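Local atomic coordinates of sortase family protein (Clostridium perfringens, PDB entry 4D70), a protein that catalyses transpeptidation as a class D sortase, probably cutting a C-terminal sorting signal and joining the surface protein that carries it to the cell wall. Residues E53-K56 / N57-I61; R118-D121 / K122-V125. All coordinates share one frame; numbering follows the deposited sequence.

How the contacts relate
Contact 1 comes first along the chain, where the loop after helix 45-52 turns into strand 60-66; contact 2 follows later, in the loop between strands 112-113 and 128-132. They lie on opposite sides of the chain's centre, with their own centres about 28 Å apart and their nearest atoms about 16 Å apart, so they do not touch. The sheet still ties them together. Strand 60-66, which contact 1 leads into, pairs antiparallel with strand 128-132, which follows contact 2, and the turn beyond strand 60-66 brings Lys68 and Ile69 against contact 2. The two local turns thus lead into two paired antiparallel strands of the sortase beta-barrel, entering them from opposite ends.

Contact 1 (E53-K56 / N57-I61); sequences EEIK and NGDGI
Lys56 and Asp59 hold each other by two hydrogen bonds. In the backbone one, Asp59 N reaches back to Lys56 O at 2.8 Å and closes a type II beta turn. The second brings in the side chain: Lys56 N donates to Asp59 OD2 at 2.9 Å and is nearly straight (166° at the hydrogen), but it comes in from above the carboxylate plane, well out of it. Asp59 CG stands anti to its own carbonyl carbon (chi1 -69°), which turns the carboxylate back over the start of the turn, where OD2 also lies 3.8 Å from Ile55 CA. Gly58 has a positive phi of 96°, the usual third-position conformation of this turn.

The apolar part is small. Ile55 and Ile61 cross at about a right angle and meet through their CG2 methyls, 4.1 Å apart; Met96 touches both side chains. Gly58 and Asp59 pair with Glu77 through the backbone, and Ile61 with Ile75. This is a type II turn reinforced by an aspartate side chain, taking the chain from the N-terminal helices into strand 60-66 of the sortase beta-barrel.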
ATOM      1  N   GLU A  53      -4.508   8.468  15.293  1.00 69.70           N
ATOM      2  CA  GLU A  53      -3.505   9.431  15.750  1.00 64.29           C
ATOM      3  C   GLU A  53      -2.556   8.489  16.458  1.00 68.22           C
ATOM      4  O   GLU A  53      -2.946   7.359  16.684  1.00 76.34           O
ATOM      5  CB  GLU A  53      -4.107  10.462  16.684  1.00 64.81           C
ATOM      6  CG  GLU A  53      -5.027   9.850  17.726  1.00 73.50           C
ATOM      7  CD  GLU A  53      -5.928  10.856  18.399  1.00 82.76           C
ATOM      8  OE1 GLU A  53      -6.723  11.524  17.705  1.00 77.73           O
ATOM      9  OE2 GLU A  53      -5.848  10.981  19.638  1.00 89.08           O
ATOM     10  N   GLU A  54      -1.325   8.868  16.770  1.00 68.21           N
ATOM     11  CA  GLU A  54      -0.382   7.904  17.413  1.00 67.53           C
ATOM     12  C   GLU A  54       0.347   6.932  16.472  1.00 55.44           C
ATOM     13  O   GLU A  54       1.317   6.281  16.878  1.00 49.81           O
ATOM     14  CB  GLU A  54      -1.080   7.060  18.503  1.00 77.27           C
ATOM     15  CG  GLU A  54      -0.662   7.414  19.927  1.00 84.69           C
ATOM     16  CD  GLU A  54      -1.501   6.708  20.987  1.00 85.20           C
ATOM     17  OE1 GLU A  54      -2.660   7.127  21.217  1.00 88.21           O
ATOM     18  OE2 GLU A  54      -1.004   5.745  21.605  1.00 78.26           O
ATOM     19  N   ILE A  55      -0.074   6.842  15.211  1.00 54.70           N
ATOM     20  CA  ILE A  55       0.575   5.896  14.293  1.00 52.08           C
ATOM     21  C   ILE A  55       2.054   6.208  14.168  1.00 52.90           C
ATOM     22  O   ILE A  55       2.419   7.345  13.999  1.00 53.10           O
ATOM     23  CB  ILE A  55       0.069   6.001  12.835  1.00 52.76           C
ATOM     24  CG1 ILE A  55      -1.397   5.601  12.684  1.00 67.53           C
ATOM     25  CG2 ILE A  55       0.896   5.069  11.972  1.00 54.14           C
ATOM     26  CD1 ILE A  55      -2.059   6.154  11.425  1.00 70.30           C
ATOM     27  N   LYS A  56       2.904   5.191  14.214  1.00 54.15           N
ATOM     28  CA  LYS A  56       4.341   5.360  13.981  1.00 52.18           C
ATOM     29  C   LYS A  56       4.878   4.502  12.811  1.00 48.90           C
ATOM     30  O   LYS A  56       4.309   3.451  12.476  1.00 43.58           O
ATOM     31  CB  LYS A  56       5.075   4.990  15.274  1.00 59.63           C
ATOM     32  CG  LYS A  56       5.262   6.187  16.182  1.00 68.03           C
ATOM     33  CD  LYS A  56       4.940   5.840  17.623  1.00 71.01           C
ATOM     34  CE  LYS A  56       5.342   7.003  18.520  1.00 74.13           C
ATOM     35  NZ  LYS A  56       5.668   6.579  19.903  1.00 79.10           N
ATOM     36  N   ASN A  57       6.003   4.927  12.248  1.00 39.68           N
ATOM     37  CA  ASN A  57       6.604   4.208  11.164  1.00 40.46           C
ATOM     38  C   ASN A  57       6.758   2.766  11.576  1.00 46.29           C
ATOM     39  O   ASN A  57       7.248   2.491  12.665  1.00 44.90           O
ATOM     40  CB  ASN A  57       7.968   4.775  10.777  1.00 43.10           C
ATOM     41  CG  ASN A  57       7.900   5.954   9.834  1.00 46.63           C
ATOM     42  OD1 ASN A  57       6.856   6.553   9.586  1.00 51.18           O
ATOM     43  ND2 ASN A  57       9.046   6.267   9.253  1.00 45.46           N
ATOM     44  N   GLY A  58       6.312   1.840  10.733  1.00 41.25           N
ATOM     45  CA  GLY A  58       6.385   0.417  11.026  1.00 36.92           C
ATOM     46  C   GLY A  58       5.125  -0.174  11.612  1.00 34.49           C
ATOM     47  O   GLY A  58       4.963  -1.370  11.565  1.00 36.80           O
ATOM     48  N   ASP A  59       4.221   0.648  12.142  1.00 35.83           N
ATOM     49  CA  ASP A  59       2.902   0.154  12.539  1.00 36.32           C
ATOM     50  C   ASP A  59       2.022  -0.249  11.320  1.00 44.45           C
ATOM     51  O   ASP A  59       1.980   0.483  10.322  1.00 38.94           O
ATOM     52  CB  ASP A  59       2.102   1.238  13.253  1.00 38.37           C
ATOM     53  CG  ASP A  59       2.661   1.613  14.636  1.00 47.71           C
ATOM     54  OD1 ASP A  59       3.633   1.002  15.116  1.00 48.64           O
ATOM     55  OD2 ASP A  59       2.106   2.558  15.209  1.00 50.36           O
ATOM     56  N   GLY A  60       1.274  -1.351  11.452  1.00 36.99           N
ATOM     57  CA  GLY A  60       0.245  -1.736  10.508  1.00 37.79           C
ATOM     58  C   GLY A  60      -0.826  -0.690  10.403  1.00 40.57           C
ATOM     59  O   GLY A  60      -1.267  -0.151  11.425  1.00 31.54           O
ATOM     60  N   ILE A  61      -1.236  -0.352   9.163  1.00 35.22           N
ATOM     61  CA  ILE A  61      -2.334   0.600   8.996  1.00 35.21           C
ATOM     62  C   ILE A  61      -3.516   0.082   8.188  1.00 32.93           C
ATOM     63  O   ILE A  61      -4.555   0.689   8.203  1.00 32.69           O
ATOM     64  CB  ILE A  61      -1.819   1.916   8.355  1.00 36.40           C
ATOM     65  CG1 ILE A  61      -1.308   1.649   6.942  1.00 35.37           C
ATOM     66  CG2 ILE A  61      -0.741   2.556   9.223  1.00 41.52           C
ATOM     67  CD1 ILE A  61      -1.145   2.893   6.162  1.00 38.73           C
TER

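Contact 2 (R118-D121 / K122-V125); sequences RNID and KLQV
The Asn119 amide and the Lys122 side chain run side by side and point the same way. Asn119 OD1 is 4.0 Å from Lys122 NZ, a proximity but no hydrogen bond. Asn119 ND2 lies 3.6 Å above one face of the Arg118 guanidinium, offset toward its rim. The Asp121 carboxylate also accompanies Lys122, bringing OD2 within 3.6 Å of Lys122 CG. That is a contact with the aliphatic base of the chain, since the charged ends, Asp121 OD2 and Lys122 NZ, stay 6.1 Å apart.

Two consecutive backbone bonds close the turn. Lys122 N donates to Asn119 O at 3.0 Å, and Leu123 N to Ile120 O at the same length. Ile120 O accepts a second hydrogen, from a water that also donates to Leu123 O and so bridges the two carbonyls. On the apolar side, the buried Ile120 turns CG1, anti to the backbone N (chi1 -162°), to Leu123 CD1 at 3.9 Å. Ile120 also rests on Ile167 and Thr169 of strand 163-171, while Leu123 packs on Lys68 and Ile69; Lys68 NZ is hydrogen-bonded to Lys122 O. Successive i to i+3 bonds of this kind mark a short 3-10 turn, here laid against the barrel in the loop before strand 128-132 of the sortase domain.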
ATOM      1  N   ARG A 118       6.302 -10.109  -6.269  1.00 43.37           N
ATOM      2  CA  ARG A 118       7.033 -10.743  -7.352  1.00 48.25           C
ATOM      3  C   ARG A 118       6.155 -10.911  -8.588  1.00 42.73           C
ATOM      4  O   ARG A 118       6.662 -10.830  -9.680  1.00 44.02           O
ATOM      5  CB  ARG A 118       7.634 -12.092  -6.947  1.00 47.72           C
ATOM      6  CG  ARG A 118       6.632 -13.197  -6.652  1.00 54.37           C
ATOM      7  CD  ARG A 118       7.282 -14.329  -5.844  1.00 58.98           C
ATOM      8  NE  ARG A 118       6.340 -15.376  -5.416  1.00 68.52           N
ATOM      9  CZ  ARG A 118       5.976 -16.453  -6.138  1.00 81.69           C
ATOM     10  NH1 ARG A 118       6.445 -16.670  -7.376  1.00 79.16           N
ATOM     11  NH2 ARG A 118       5.118 -17.331  -5.613  1.00 81.01           N
ATOM     12  N   ASN A 119       4.853 -11.159  -8.410  1.00 40.93           N
ATOM     13  CA  ASN A 119       3.934 -11.311  -9.546  1.00 43.65           C
ATOM     14  C   ASN A 119       3.056 -10.104  -9.898  1.00 40.04           C
ATOM     15  O   ASN A 119       1.997 -10.223 -10.571  1.00 38.02           O
ATOM     16  CB  ASN A 119       3.047 -12.494  -9.277  1.00 40.45           C
ATOM     17  CG  ASN A 119       3.831 -13.793  -9.369  1.00 50.04           C
ATOM     18  OD1 ASN A 119       4.638 -13.966 -10.270  1.00 46.59           O
ATOM     19  ND2 ASN A 119       3.612 -14.686  -8.432  1.00 49.32           N
ATOM     20  N   ILE A 120       3.489  -8.942  -9.499  1.00 35.25           N
ATOM     21  CA  ILE A 120       2.671  -7.762  -9.766  1.00 34.34           C
ATOM     22  C   ILE A 120       2.437  -7.500 -11.276  1.00 37.22           C
ATOM     23  O   ILE A 120       1.411  -6.905 -11.673  1.00 31.57           O
ATOM     24  CB  ILE A 120       3.226  -6.528  -9.029  1.00 34.14           C
ATOM     25  CG1 ILE A 120       2.139  -5.467  -8.952  1.00 33.19           C
ATOM     26  CG2 ILE A 120       4.501  -5.966  -9.675  1.00 33.76           C
ATOM     27  CD1 ILE A 120       2.406  -4.409  -7.956  1.00 27.87           C
ATOM     28  N   ASP A 121       3.361  -7.951 -12.121  1.00 31.71           N
ATOM     29  CA  ASP A 121       3.226  -7.780 -13.585  1.00 34.93           C
ATOM     30  C   ASP A 121       1.999  -8.550 -14.163  1.00 31.14           C
ATOM     31  O   ASP A 121       1.597  -8.324 -15.308  1.00 31.79           O
ATOM     32  CB  ASP A 121       4.485  -8.277 -14.255  1.00 39.79           C
ATOM     33  CG  ASP A 121       4.801  -9.707 -13.789  1.00 49.27           C
ATOM     34  OD1 ASP A 121       5.326  -9.909 -12.670  1.00 50.79           O
ATOM     35  OD2 ASP A 121       4.370 -10.628 -14.450  1.00 49.23           O
ATOM     36  N   LYS A 122       1.412  -9.463 -13.394  1.00 27.88           N
ATOM     37  CA  LYS A 122       0.214 -10.124 -13.840  1.00 30.04           C
ATOM     38  C   LYS A 122      -1.048  -9.306 -13.643  1.00 28.64           C
ATOM     39  O   LYS A 122      -2.044  -9.621 -14.209  1.00 27.71           O
ATOM     40  CB  LYS A 122       0.070 -11.467 -13.135  1.00 37.73           C
ATOM     41  CG  LYS A 122       1.353 -12.310 -13.286  1.00 44.79           C
ATOM     42  CD  LYS A 122       0.997 -13.693 -13.783  1.00 62.02           C
ATOM     43  CE  LYS A 122       2.028 -14.737 -13.397  1.00 68.69           C
ATOM     44  NZ  LYS A 122       1.494 -15.471 -12.224  1.00 72.71           N
ATOM     45  N   LEU A 123      -0.995  -8.257 -12.837  1.00 25.01           N
ATOM     46  CA  LEU A 123      -2.165  -7.453 -12.659  1.00 26.27           C
ATOM     47  C   LEU A 123      -2.512  -6.703 -13.945  1.00 23.12           C
ATOM     48  O   LEU A 123      -1.642  -6.267 -14.651  1.00 22.87           O
ATOM     49  CB  LEU A 123      -1.982  -6.448 -11.501  1.00 24.64           C
ATOM     50  CG  LEU A 123      -1.870  -7.093 -10.128  1.00 28.06           C
ATOM     51  CD1 LEU A 123      -1.712  -6.038  -9.073  1.00 28.12           C
ATOM     52  CD2 LEU A 123      -3.078  -7.984  -9.860  1.00 29.87           C
ATOM     53  N   GLN A 124      -3.799  -6.497 -14.192  1.00 23.66           N
ATOM     54  CA  GLN A 124      -4.264  -5.836 -15.336  1.00 21.34           C
ATOM     55  C   GLN A 124      -5.218  -4.780 -14.985  1.00 22.65           C
ATOM     56  O   GLN A 124      -5.788  -4.823 -13.915  1.00 21.24           O
ATOM     57  CB  GLN A 124      -5.014  -6.814 -16.292  1.00 27.13           C
ATOM     58  CG  GLN A 124      -4.097  -7.946 -16.808  1.00 29.08           C
ATOM     59  CD  GLN A 124      -4.966  -8.926 -17.603  1.00 35.60           C
ATOM     60  OE1 GLN A 124      -5.729  -9.690 -17.043  1.00 37.48           O
ATOM     61  NE2 GLN A 124      -4.931  -8.795 -18.908  1.00 38.62           N
ATOM     62  N   VAL A 125      -5.467  -3.892 -15.945  1.00 20.81           N
ATOM     63  CA  VAL A 125      -6.493  -2.871 -15.781  1.00 23.84           C
ATOM     64  C   VAL A 125      -7.833  -3.588 -15.498  1.00 26.72           C
ATOM     65  O   VAL A 125      -8.165  -4.600 -16.155  1.00 23.75           O
ATOM     66  CB  VAL A 125      -6.622  -2.077 -17.090  1.00 25.20           C
ATOM     67  CG1 VAL A 125      -7.959  -1.321 -17.135  1.00 26.84           C
ATOM     68  CG2 VAL A 125      -5.418  -1.143 -17.253  1.00 26.02           C
TER
HETATM   69  O   HOH W   1       0.725  -5.023 -13.614  1.00 28.07           O